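PDB 4RFA: Lmo0740 protein from Listeria monocytogenes, which is probably a transcription activator of the Crp family, joining a cyclic nucleotide-binding-like domain to a DNA-binding domain in a dimer. Local coordinates for residues Lys27-Lys32 against Met105-Asp110; Ile50-Glu55 against Tyr79-Ile84; Gly56-Glu61 against Ile74-Tyr79. All blocks are in the same frame, centred on the assembly; numbering follows the deposited sequence.

Contact 1 of 3, residues Lys27-Lys32 against Met105-Asp110; sequences KYVTKK and MLYKID
The ring of Tyr107 carries Lys31 over one face: CG of the lysine stands above the plane, offset toward the rim, and Lys31 CD goes on to approach Tyr107 OH at 3.7 Å. With its CG anti to the backbone N (chi1 -168°), the lysine starts out over the ring; bends at its third and fourth torsions then bring NZ to within 3.9 Å of CE of Met105, a selenomethionine in the crystal. Val29 supplies a further apolar neighbour, its CG1 lying 3.8 Å from Tyr107 CD1. The second ring, that of Tyr28, has Lys27 CG over the centre of one face and is met obliquely by Asp110, whose CB lies 3.4 Å from Tyr28 CD1. The two side chains run the same way, ring and carboxylate planes 48° apart, and the ring also stacks on Phe113. Val29 and Lys31 belong to strand 29-35, which runs antiparallel to strand 103-110 in the beta-roll expected of a cyclic nucleotide-binding-like domain and is an outermost strand of its sheet within the chain. Thr30 and Lys108 pair through two backbone hydrogen bonds, the shorter from Lys108 N to Thr30 O at 2.6 Å, and Lys32 and Leu106 pair likewise. A further bond, Asp110 N to Tyr28 O at 2.8 Å, carries the ladder back to the last residue of helix 25-28. Val29, Lys31, Tyr107 and Ile109 project to one side of the sheet, where Leu16 and Leu19 of helix 11-20 touch Tyr107 and Ile109 respectively. On the side of Thr30, Lys32, Leu106 and Lys108, Lys32 CB touches Leu106 CD1 at 3.8 Å, while Lys108 stretches away, fully extended, to a long, weak ion pair with Glu45. Asp110 turns its OD1 to Phe113 N and so N-caps helix 111-120.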
loop_
_atom_site.group_PDB
_atom_site.type_symbol
_atom_site.label_atom_id
_atom_site.label_comp_id
_atom_site.label_asym_id
_atom_site.label_seq_id
_atom_site.Cartn_x
_atom_site.Cartn_y
_atom_site.Cartn_z
ATOM N N LYS A 27 8.560 -3.515 29.871
ATOM C CA LYS A 27 8.582 -2.087 29.693
ATOM C C LYS A 27 8.192 -1.684 28.271
ATOM O O LYS A 27 7.531 -0.684 28.088
ATOM C CB LYS A 27 9.989 -1.604 30.012
ATOM C CG LYS A 27 10.325 -0.179 29.652
ATOM C CD LYS A 27 11.599 0.191 30.378
ATOM C CE LYS A 27 12.101 1.563 29.999
ATOM N NZ LYS A 27 13.373 1.826 30.726
ATOM N N TYR A 28 8.584 -2.461 27.276
ATOM C CA TYR A 28 8.326 -2.077 25.904
ATOM C C TYR A 28 7.274 -2.910 25.151
ATOM O O TYR A 28 6.944 -2.601 24.004
ATOM C CB TYR A 28 9.654 -2.110 25.134
ATOM C CG TYR A 28 10.675 -1.081 25.599
ATOM C CD1 TYR A 28 10.337 0.259 25.700
ATOM C CD2 TYR A 28 11.989 -1.448 25.912
ATOM C CE1 TYR A 28 11.256 1.213 26.104
ATOM C CE2 TYR A 28 12.925 -0.494 26.303
ATOM C CZ TYR A 28 12.541 0.836 26.396
ATOM O OH TYR A 28 13.423 1.808 26.799
ATOM N N VAL A 29 6.785 -3.986 25.751
ATOM C CA VAL A 29 5.952 -4.929 25.023
ATOM C C VAL A 29 4.726 -5.171 25.856
ATOM O O VAL A 29 4.827 -5.554 26.991
ATOM C CB VAL A 29 6.624 -6.285 24.811
ATOM C CG1 VAL A 29 5.655 -7.221 24.121
ATOM C CG2 VAL A 29 7.940 -6.151 24.055
ATOM N N THR A 30 3.571 -5.001 25.258
ATOM C CA THR A 30 2.320 -4.958 26.000
ATOM C C THR A 30 1.296 -5.694 25.142
ATOM O O THR A 30 1.398 -5.636 23.959
ATOM C CB THR A 30 1.947 -3.479 26.207
ATOM O OG1 THR A 30 2.394 -3.074 27.502
ATOM C CG2 THR A 30 0.506 -3.218 26.084
ATOM N N LYS A 31 0.313 -6.341 25.757
ATOM C CA LYS A 31 -0.692 -7.129 25.060
ATOM C C LYS A 31 -2.055 -6.474 25.227
ATOM O O LYS A 31 -2.354 -5.926 26.300
ATOM C CB LYS A 31 -0.742 -8.495 25.721
ATOM C CG LYS A 31 -1.520 -9.539 24.978
ATOM C CD LYS A 31 -1.279 -10.915 25.582
ATOM C CE LYS A 31 -1.970 -11.084 26.918
ATOM N NZ LYS A 31 -3.453 -11.024 26.789
ATOM N N LYS A 32 -2.881 -6.586 24.190
ATOM C CA LYS A 32 -4.235 -6.066 24.178
ATOM C C LYS A 32 -5.203 -7.027 23.474
ATOM O O LYS A 32 -4.919 -7.505 22.352
ATOM C CB LYS A 32 -4.226 -4.755 23.426
ATOM C CG LYS A 32 -4.583 -3.537 24.222
ATOM C CD LYS A 32 -6.075 -3.423 24.423
ATOM C CE LYS A 32 -6.389 -2.080 25.051
ATOM N NZ LYS A 32 -7.824 -2.004 25.422
HETATM N N MSE A 105 -6.182 -10.560 19.391
HETATM C CA MSE A 105 -5.089 -10.290 20.329
HETATM C C MSE A 105 -3.972 -9.684 19.584
HETATM O O MSE A 105 -3.610 -10.165 18.528
HETATM C CB MSE A 105 -4.452 -11.549 20.897
HETATM C CG MSE A 105 -3.164 -11.319 21.734
HETATM SE SE MSE A 105 -2.739 -13.060 22.587
HETATM C CE MSE A 105 -4.367 -13.242 23.700
ATOM N N LEU A 106 -3.372 -8.663 20.156
ATOM C CA LEU A 106 -2.163 -8.104 19.584
ATOM C C LEU A 106 -1.138 -7.751 20.613
ATOM O O LEU A 106 -1.437 -7.695 21.803
ATOM C CB LEU A 106 -2.515 -6.871 18.751
ATOM C CG LEU A 106 -3.133 -5.675 19.445
ATOM C CD1 LEU A 106 -2.111 -4.949 20.299
ATOM C CD2 LEU A 106 -3.694 -4.722 18.417
ATOM N N TYR A 107 0.072 -7.487 20.129
ATOM C CA TYR A 107 1.144 -6.971 20.960
ATOM C C TYR A 107 1.470 -5.529 20.601
ATOM O O TYR A 107 1.605 -5.184 19.461
ATOM C CB TYR A 107 2.378 -7.880 20.855
ATOM C CG TYR A 107 2.218 -9.122 21.702
ATOM C CD1 TYR A 107 2.494 -9.108 23.055
ATOM C CD2 TYR A 107 1.692 -10.280 21.156
ATOM C CE1 TYR A 107 2.303 -10.247 23.835
ATOM C CE2 TYR A 107 1.496 -11.418 21.924
ATOM C CZ TYR A 107 1.805 -11.403 23.243
ATOM O OH TYR A 107 1.579 -12.545 23.959
ATOM N N LYS A 108 1.558 -4.665 21.589
ATOM C CA LYS A 108 2.011 -3.300 21.333
ATOM C C LYS A 108 3.469 -3.272 21.692
ATOM O O LYS A 108 3.809 -3.545 22.836
ATOM C CB LYS A 108 1.243 -2.319 22.216
ATOM C CG LYS A 108 1.680 -0.873 22.076
ATOM C CD LYS A 108 0.852 0.006 22.982
ATOM C CE LYS A 108 1.381 1.433 23.006
ATOM N NZ LYS A 108 0.792 2.166 24.154
ATOM N N ILE A 109 4.317 -2.910 20.740
ATOM C CA ILE A 109 5.745 -2.859 20.977
ATOM C C ILE A 109 6.356 -1.484 20.748
ATOM O O ILE A 109 6.252 -0.915 19.672
ATOM C CB ILE A 109 6.491 -3.822 20.054
ATOM C CG1 ILE A 109 5.922 -5.223 20.177
ATOM C CG2 ILE A 109 7.942 -3.823 20.446
ATOM C CD1 ILE A 109 6.167 -6.099 18.992
ATOM N N ASP A 110 7.034 -0.970 21.756
ATOM C CA ASP A 110 7.625 0.329 21.652
ATOM C C ASP A 110 8.559 0.275 20.467
ATOM O O ASP A 110 9.335 -0.657 20.308
ATOM C CB ASP A 110 8.325 0.722 22.954
ATOM C CG ASP A 110 9.216 1.930 22.785
ATOM O OD1 ASP A 110 10.246 1.813 22.068
ATOM O OD2 ASP A 110 8.859 2.988 23.344
#

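Contact 2 of 3, residues Ile50-Glu55 against Tyr79-Ile84; sequences IFFIVE and YNVLGI
Val81 lies alongside Phe52, both side chains pointing the same way, and its CG2 comes to 3.3 Å from Phe52 CE1. Beside this pair the backbones are joined by four hydrogen bonds. Phe51 and Leu82 form an antiparallel hydrogen-bonded pair, with Leu82 N 2.8 Å from Phe51 O. In return Leu82 O accepts from Phe51 N and also sits at the edge of the Phe51 ring, in its plane, 3.5 Å from CD1. Farther along, Ile53 N donates to Asn80 O, and Tyr79 N reaches Ile53 O at 2.6 Å. Ile53 CD1 meets Leu82 CD1 at 3.8 Å, crossing it at a slant, and at the other end the CD1 atoms of Ile50 and Ile84 lie 3.9 Å apart. Gly83, at a positive phi of 81°, ends the short strand 81-82 where the chain turns past the Phe51 ring. In the next shell, Asn80 OD1 accepts from Leu77 N and holds the turn before the strand; Phe42 stacks on Phe51; Leu128, Ser131 and Ile132 of helix 126-143 pack on Val81. Ile84 touches Phe136 of the second subunit, consistent with a Crp-type dimer helix beside the beta-roll. The hydrogen bonding between the two segments is thus all backbone, and the side chains that meet across it add apolar packing.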
loop_
_atom_site.group_PDB
_atom_site.type_symbol
_atom_site.label_atom_id
_atom_site.label_comp_id
_atom_site.label_asym_id
_atom_site.label_seq_id
_atom_site.Cartn_x
_atom_site.Cartn_y
_atom_site.Cartn_z
ATOM N N ILE A 50 4.706 -0.060 17.453
ATOM C CA ILE A 50 4.295 -0.910 16.370
ATOM C C ILE A 50 3.362 -1.972 16.982
ATOM O O ILE A 50 3.565 -2.356 18.128
ATOM C CB ILE A 50 5.551 -1.536 15.751
ATOM C CG1 ILE A 50 6.470 -0.441 15.224
ATOM C CG2 ILE A 50 5.212 -2.460 14.621
ATOM C CD1 ILE A 50 5.771 0.538 14.299
ATOM N N PHE A 51 2.350 -2.419 16.233
ATOM C CA PHE A 51 1.368 -3.401 16.742
ATOM C C PHE A 51 1.377 -4.673 15.915
ATOM O O PHE A 51 1.248 -4.617 14.731
ATOM C CB PHE A 51 -0.060 -2.812 16.714
ATOM C CG PHE A 51 -0.192 -1.560 17.501
ATOM C CD1 PHE A 51 0.274 -0.352 16.989
ATOM C CD2 PHE A 51 -0.730 -1.576 18.753
ATOM C CE1 PHE A 51 0.212 0.814 17.749
ATOM C CE2 PHE A 51 -0.811 -0.429 19.510
ATOM C CZ PHE A 51 -0.334 0.767 19.017
ATOM N N PHE A 52 1.545 -5.824 16.545
ATOM C CA PHE A 52 1.431 -7.101 15.835
ATOM C C PHE A 52 0.219 -7.910 16.196
ATOM O O PHE A 52 0.031 -8.268 17.372
ATOM C CB PHE A 52 2.631 -7.972 16.166
ATOM C CG PHE A 52 3.773 -7.723 15.285
ATOM C CD1 PHE A 52 3.771 -8.233 13.996
ATOM C CD2 PHE A 52 4.827 -6.938 15.712
ATOM C CE1 PHE A 52 4.827 -7.981 13.142
ATOM C CE2 PHE A 52 5.891 -6.681 14.870
ATOM C CZ PHE A 52 5.896 -7.205 13.584
ATOM N N ILE A 53 -0.562 -8.278 15.197
ATOM C CA ILE A 53 -1.753 -9.088 15.434
ATOM C C ILE A 53 -1.282 -10.524 15.521
ATOM O O ILE A 53 -0.565 -10.999 14.639
ATOM C CB ILE A 53 -2.763 -8.982 14.307
ATOM C CG1 ILE A 53 -3.014 -7.525 13.932
ATOM C CG2 ILE A 53 -4.021 -9.771 14.638
ATOM C CD1 ILE A 53 -3.067 -6.526 15.050
ATOM N N VAL A 54 -1.639 -11.203 16.596
ATOM C CA VAL A 54 -1.260 -12.617 16.731
ATOM C C VAL A 54 -2.454 -13.503 16.468
ATOM O O VAL A 54 -2.291 -14.607 15.986
ATOM C CB VAL A 54 -0.585 -12.963 18.078
ATOM C CG1 VAL A 54 0.621 -12.076 18.315
ATOM C CG2 VAL A 54 -1.561 -12.834 19.216
ATOM N N GLU A 55 -3.660 -13.029 16.729
ATOM C CA GLU A 55 -4.816 -13.812 16.323
ATOM C C GLU A 55 -6.024 -12.950 16.080
ATOM O O GLU A 55 -6.141 -11.869 16.649
ATOM C CB GLU A 55 -5.119 -14.891 17.379
ATOM C CG GLU A 55 -5.563 -14.367 18.706
ATOM C CD GLU A 55 -5.838 -15.478 19.745
ATOM O OE1 GLU A 55 -4.997 -16.391 19.916
ATOM O OE2 GLU A 55 -6.903 -15.416 20.409
ATOM N N TYR A 79 -0.419 -11.723 12.108
ATOM C CA TYR A 79 0.981 -11.479 11.699
ATOM C C TYR A 79 1.231 -10.210 10.905
ATOM O O TYR A 79 2.377 -9.940 10.529
ATOM C CB TYR A 79 1.586 -12.701 10.995
ATOM C CG TYR A 79 1.276 -13.964 11.752
ATOM C CD1 TYR A 79 1.701 -14.108 13.066
ATOM C CD2 TYR A 79 0.513 -14.983 11.189
ATOM C CE1 TYR A 79 1.406 -15.237 13.804
ATOM C CE2 TYR A 79 0.210 -16.123 11.919
ATOM C CZ TYR A 79 0.664 -16.242 13.227
ATOM O OH TYR A 79 0.380 -17.358 13.985
ATOM N N ASN A 80 0.194 -9.407 10.676
ATOM C CA ASN A 80 0.382 -8.042 10.184
ATOM C C ASN A 80 0.969 -7.092 11.202
ATOM O O ASN A 80 0.718 -7.200 12.423
ATOM C CB ASN A 80 -0.954 -7.418 9.709
ATOM C CG ASN A 80 -1.509 -8.063 8.452
ATOM O OD1 ASN A 80 -2.643 -7.830 8.080
ATOM N ND2 ASN A 80 -0.727 -8.894 7.812
ATOM N N VAL A 81 1.809 -6.183 10.717
ATOM C CA VAL A 81 2.287 -5.066 11.534
ATOM C C VAL A 81 1.289 -3.927 11.366
ATOM O O VAL A 81 0.761 -3.804 10.295
ATOM C CB VAL A 81 3.677 -4.574 11.086
ATOM C CG1 VAL A 81 4.319 -3.767 12.178
ATOM C CG2 VAL A 81 4.575 -5.740 10.781
ATOM N N LEU A 82 1.015 -3.136 12.409
ATOM C CA LEU A 82 0.033 -2.039 12.350
ATOM C C LEU A 82 0.639 -0.823 13.003
ATOM O O LEU A 82 1.617 -0.891 13.804
ATOM C CB LEU A 82 -1.272 -2.332 13.102
ATOM C CG LEU A 82 -2.536 -2.925 12.515
ATOM C CD1 LEU A 82 -3.603 -3.127 13.557
ATOM C CD2 LEU A 82 -3.137 -2.091 11.403
ATOM N N GLY A 83 0.061 0.311 12.631
ATOM C CA GLY A 83 0.483 1.584 13.166
ATOM C C GLY A 83 1.710 2.166 12.496
ATOM O O GLY A 83 2.338 3.075 13.056
ATOM N N ILE A 84 2.093 1.658 11.327
ATOM C CA ILE A 84 3.265 2.249 10.618
ATOM C C ILE A 84 2.869 3.615 10.061
ATOM O O ILE A 84 3.677 4.536 9.994
ATOM C CB ILE A 84 3.812 1.400 9.462
ATOM C CG1 ILE A 84 4.093 -0.040 9.907
ATOM C CG2 ILE A 84 5.069 2.060 8.880
ATOM C CD1 ILE A 84 5.407 -0.296 10.555
#

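Contact 3 of 3, residues Gly56-Glu61 against Ile74-Tyr79; sequences GYAAVE and IFVLPY
Ala58 and Val76 are tied by a reciprocal pair of backbone hydrogen bonds. Val76 N lies 2.8 Å from Ala58 O with a nearly straight N-H...O angle of 174°, although the donor stands well above the carbonyl plane; the return bond, Ala58 N to Val76 O at 3.1 Å, lies in the carbonyl plane and uses a lone pair. Val60 N adds a third bond, meeting Ile74 O at 2.9 Å nearly along the C=O axis. Strands 58-62 and 72-76 are the two arms of an antiparallel beta hairpin, probably part of the beta-roll expected of a cyclic nucleotide-binding-like domain. Phe75, set between the bonded pairs, brings its ring edge to the carbonyl that serves Val76, with CD1 3.5 Å from Ala58 O, while Ala59 CB rests obliquely against the same ring. On the opposite side of the hairpin, Val60 CG2 meets Val76 CG2 at 3.8 Å, the two side chains crossing at about a right angle, and also touches Ile74 CG2. Beyond the strands, Tyr57 packs on Leu77 and Pro78. Its CG, anti to the carbonyl carbon (chi1 -66°), places the ring so that Pro78 CD lies over one face, a CH-pi contact 4.0 Å from the centroid and 28° off the normal. Leu77 CD2 comes to the ring edge, 3.8 Å from Tyr57 CE2. Around the hairpin, Phe75 packs on Leu161 and Met165 of helix 150-165, and Val60 and Ile74 touch Tyr140 of the second subunit. The three cross-strand bonds therefore engage backbone groups of Ala58, Val60, Ile74 and Val76 in a largely buried apolar setting, and the CH-pi contact of Tyr57 with Pro78 extends the union past the last bonded pair.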
loop_
_atom_site.group_PDB
_atom_site.type_symbol
_atom_site.label_atom_id
_atom_site.label_comp_id
_atom_site.label_asym_id
_atom_site.label_seq_id
_atom_site.Cartn_x
_atom_site.Cartn_y
_atom_site.Cartn_z
ATOM N N GLY A 56 -6.935 -13.428 15.238
ATOM C CA GLY A 56 -8.137 -12.664 14.872
ATOM C C GLY A 56 -7.980 -11.720 13.669
ATOM O O GLY A 56 -6.897 -11.584 13.104
ATOM N N TYR A 57 -9.074 -11.042 13.316
ATOM C CA TYR A 57 -9.165 -10.268 12.087
ATOM C C TYR A 57 -9.820 -8.953 12.385
ATOM O O TYR A 57 -10.698 -8.846 13.234
ATOM C CB TYR A 57 -9.975 -11.032 11.023
ATOM C CG TYR A 57 -9.284 -12.295 10.553
ATOM C CD1 TYR A 57 -9.451 -13.506 11.196
ATOM C CD2 TYR A 57 -8.453 -12.260 9.471
ATOM C CE1 TYR A 57 -8.796 -14.651 10.745
ATOM C CE2 TYR A 57 -7.802 -13.364 9.028
ATOM C CZ TYR A 57 -7.964 -14.559 9.672
ATOM O OH TYR A 57 -7.291 -15.641 9.172
ATOM N N ALA A 58 -9.362 -7.921 11.728
ATOM C CA ALA A 58 -10.087 -6.671 11.769
ATOM C C ALA A 58 -10.268 -6.123 10.374
ATOM O O ALA A 58 -9.698 -6.641 9.425
ATOM C CB ALA A 58 -9.347 -5.661 12.643
ATOM N N ALA A 59 -11.036 -5.041 10.273
ATOM C CA ALA A 59 -11.250 -4.331 9.011
ATOM C C ALA A 59 -10.929 -2.890 9.152
ATOM O O ALA A 59 -11.338 -2.252 10.126
ATOM C CB ALA A 59 -12.708 -4.459 8.565
ATOM N N VAL A 60 -10.223 -2.360 8.164
ATOM C CA VAL A 60 -9.983 -0.928 8.075
ATOM C C VAL A 60 -11.095 -0.301 7.175
ATOM O O VAL A 60 -11.245 -0.653 6.007
ATOM C CB VAL A 60 -8.596 -0.665 7.457
ATOM C CG1 VAL A 60 -8.244 0.796 7.479
ATOM C CG2 VAL A 60 -7.511 -1.491 8.164
ATOM N N GLU A 61 -11.807 0.677 7.694
ATOM C CA GLU A 61 -12.945 1.281 7.002
ATOM C C GLU A 61 -12.647 2.626 6.364
ATOM O O GLU A 61 -12.020 3.468 6.987
ATOM C CB GLU A 61 -14.068 1.513 8.012
ATOM C CG GLU A 61 -14.396 0.286 8.853
ATOM C CD GLU A 61 -15.732 0.400 9.580
ATOM O OE1 GLU A 61 -16.369 1.480 9.473
ATOM O OE2 GLU A 61 -16.127 -0.583 10.254
ATOM N N ILE A 74 -9.475 -2.593 3.567
ATOM C CA ILE A 74 -8.608 -3.770 3.603
ATOM C C ILE A 74 -8.801 -4.478 4.921
ATOM O O ILE A 74 -9.207 -3.835 5.872
ATOM C CB ILE A 74 -7.101 -3.326 3.391
ATOM C CG1 ILE A 74 -6.164 -4.515 3.208
ATOM C CG2 ILE A 74 -6.655 -2.428 4.505
ATOM C CD1 ILE A 74 -4.781 -4.108 2.658
ATOM N N PHE A 75 -8.499 -5.777 4.978
ATOM C CA PHE A 75 -8.506 -6.496 6.219
ATOM C C PHE A 75 -7.140 -6.514 6.894
ATOM O O PHE A 75 -6.151 -6.445 6.238
ATOM C CB PHE A 75 -9.005 -7.910 5.984
ATOM C CG PHE A 75 -10.451 -7.950 5.617
ATOM C CD1 PHE A 75 -11.428 -7.834 6.605
ATOM C CD2 PHE A 75 -10.844 -7.985 4.299
ATOM C CE1 PHE A 75 -12.779 -7.799 6.281
ATOM C CE2 PHE A 75 -12.206 -7.938 3.952
ATOM C CZ PHE A 75 -13.177 -7.833 4.947
ATOM N N VAL A 76 -7.132 -6.695 8.215
ATOM C CA VAL A 76 -5.940 -6.851 9.027
ATOM C C VAL A 76 -5.929 -8.306 9.454
ATOM O O VAL A 76 -6.890 -8.775 10.059
ATOM C CB VAL A 76 -6.131 -6.014 10.297
ATOM C CG1 VAL A 76 -5.056 -6.303 11.354
ATOM C CG2 VAL A 76 -6.225 -4.563 9.904
ATOM N N LEU A 77 -4.845 -8.996 9.151
ATOM C CA LEU A 77 -4.680 -10.421 9.376
ATOM C C LEU A 77 -3.691 -10.705 10.504
ATOM O O LEU A 77 -2.870 -9.850 10.838
ATOM C CB LEU A 77 -4.130 -11.079 8.094
ATOM C CG LEU A 77 -4.710 -10.510 6.814
ATOM C CD1 LEU A 77 -4.070 -11.116 5.568
ATOM C CD2 LEU A 77 -6.217 -10.724 6.758
ATOM N N PRO A 78 -3.777 -11.912 11.096
ATOM C CA PRO A 78 -2.745 -12.394 11.990
ATOM C C PRO A 78 -1.376 -12.244 11.348
ATOM O O PRO A 78 -1.230 -12.533 10.158
ATOM C CB PRO A 78 -3.122 -13.887 12.205
ATOM C CG PRO A 78 -4.585 -13.963 11.950
ATOM C CD PRO A 78 -4.770 -12.962 10.804
ATOM N N TYR A 79 -0.419 -11.723 12.108
ATOM C CA TYR A 79 0.981 -11.479 11.699
ATOM C C TYR A 79 1.231 -10.210 10.905
ATOM O O TYR A 79 2.377 -9.940 10.529
ATOM C CB TYR A 79 1.586 -12.701 10.995
ATOM C CG TYR A 79 1.276 -13.964 11.752
ATOM C CD1 TYR A 79 1.701 -14.108 13.066
ATOM C CD2 TYR A 79 0.513 -14.983 11.189
ATOM C CE1 TYR A 79 1.406 -15.237 13.804
ATOM C CE2 TYR A 79 0.210 -16.123 11.919
ATOM C CZ TYR A 79 0.664 -16.242 13.227
ATOM O OH TYR A 79 0.380 -17.358 13.985
#

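How the contacts relate
Contacts 1 and 2 share one antiparallel sheet: strand 103-110 lies between 29-35 and 49-55, and 81-82 follows beyond 49-55. Their centres are about 10 Å apart, and Ile109 N and Tyr107 N probably bond to Ile50 O and Phe52 O. Contact 3 belongs to the neighbouring three-stranded sheet, its centre about 9 Å from that of contact 2 and 17 Å from that of contact 1. Strand 49-55 leads on to 58-62, and 72-76 to 81-82, with Tyr79 common to both contacts. Along the chain contact 1 encloses contact 2, which encloses contact 3. Helix 126-143, the probable dimer helix, touches contacts 2 and 3; contact 3 also meets helix 150-165, probably toward the DNA-binding domain.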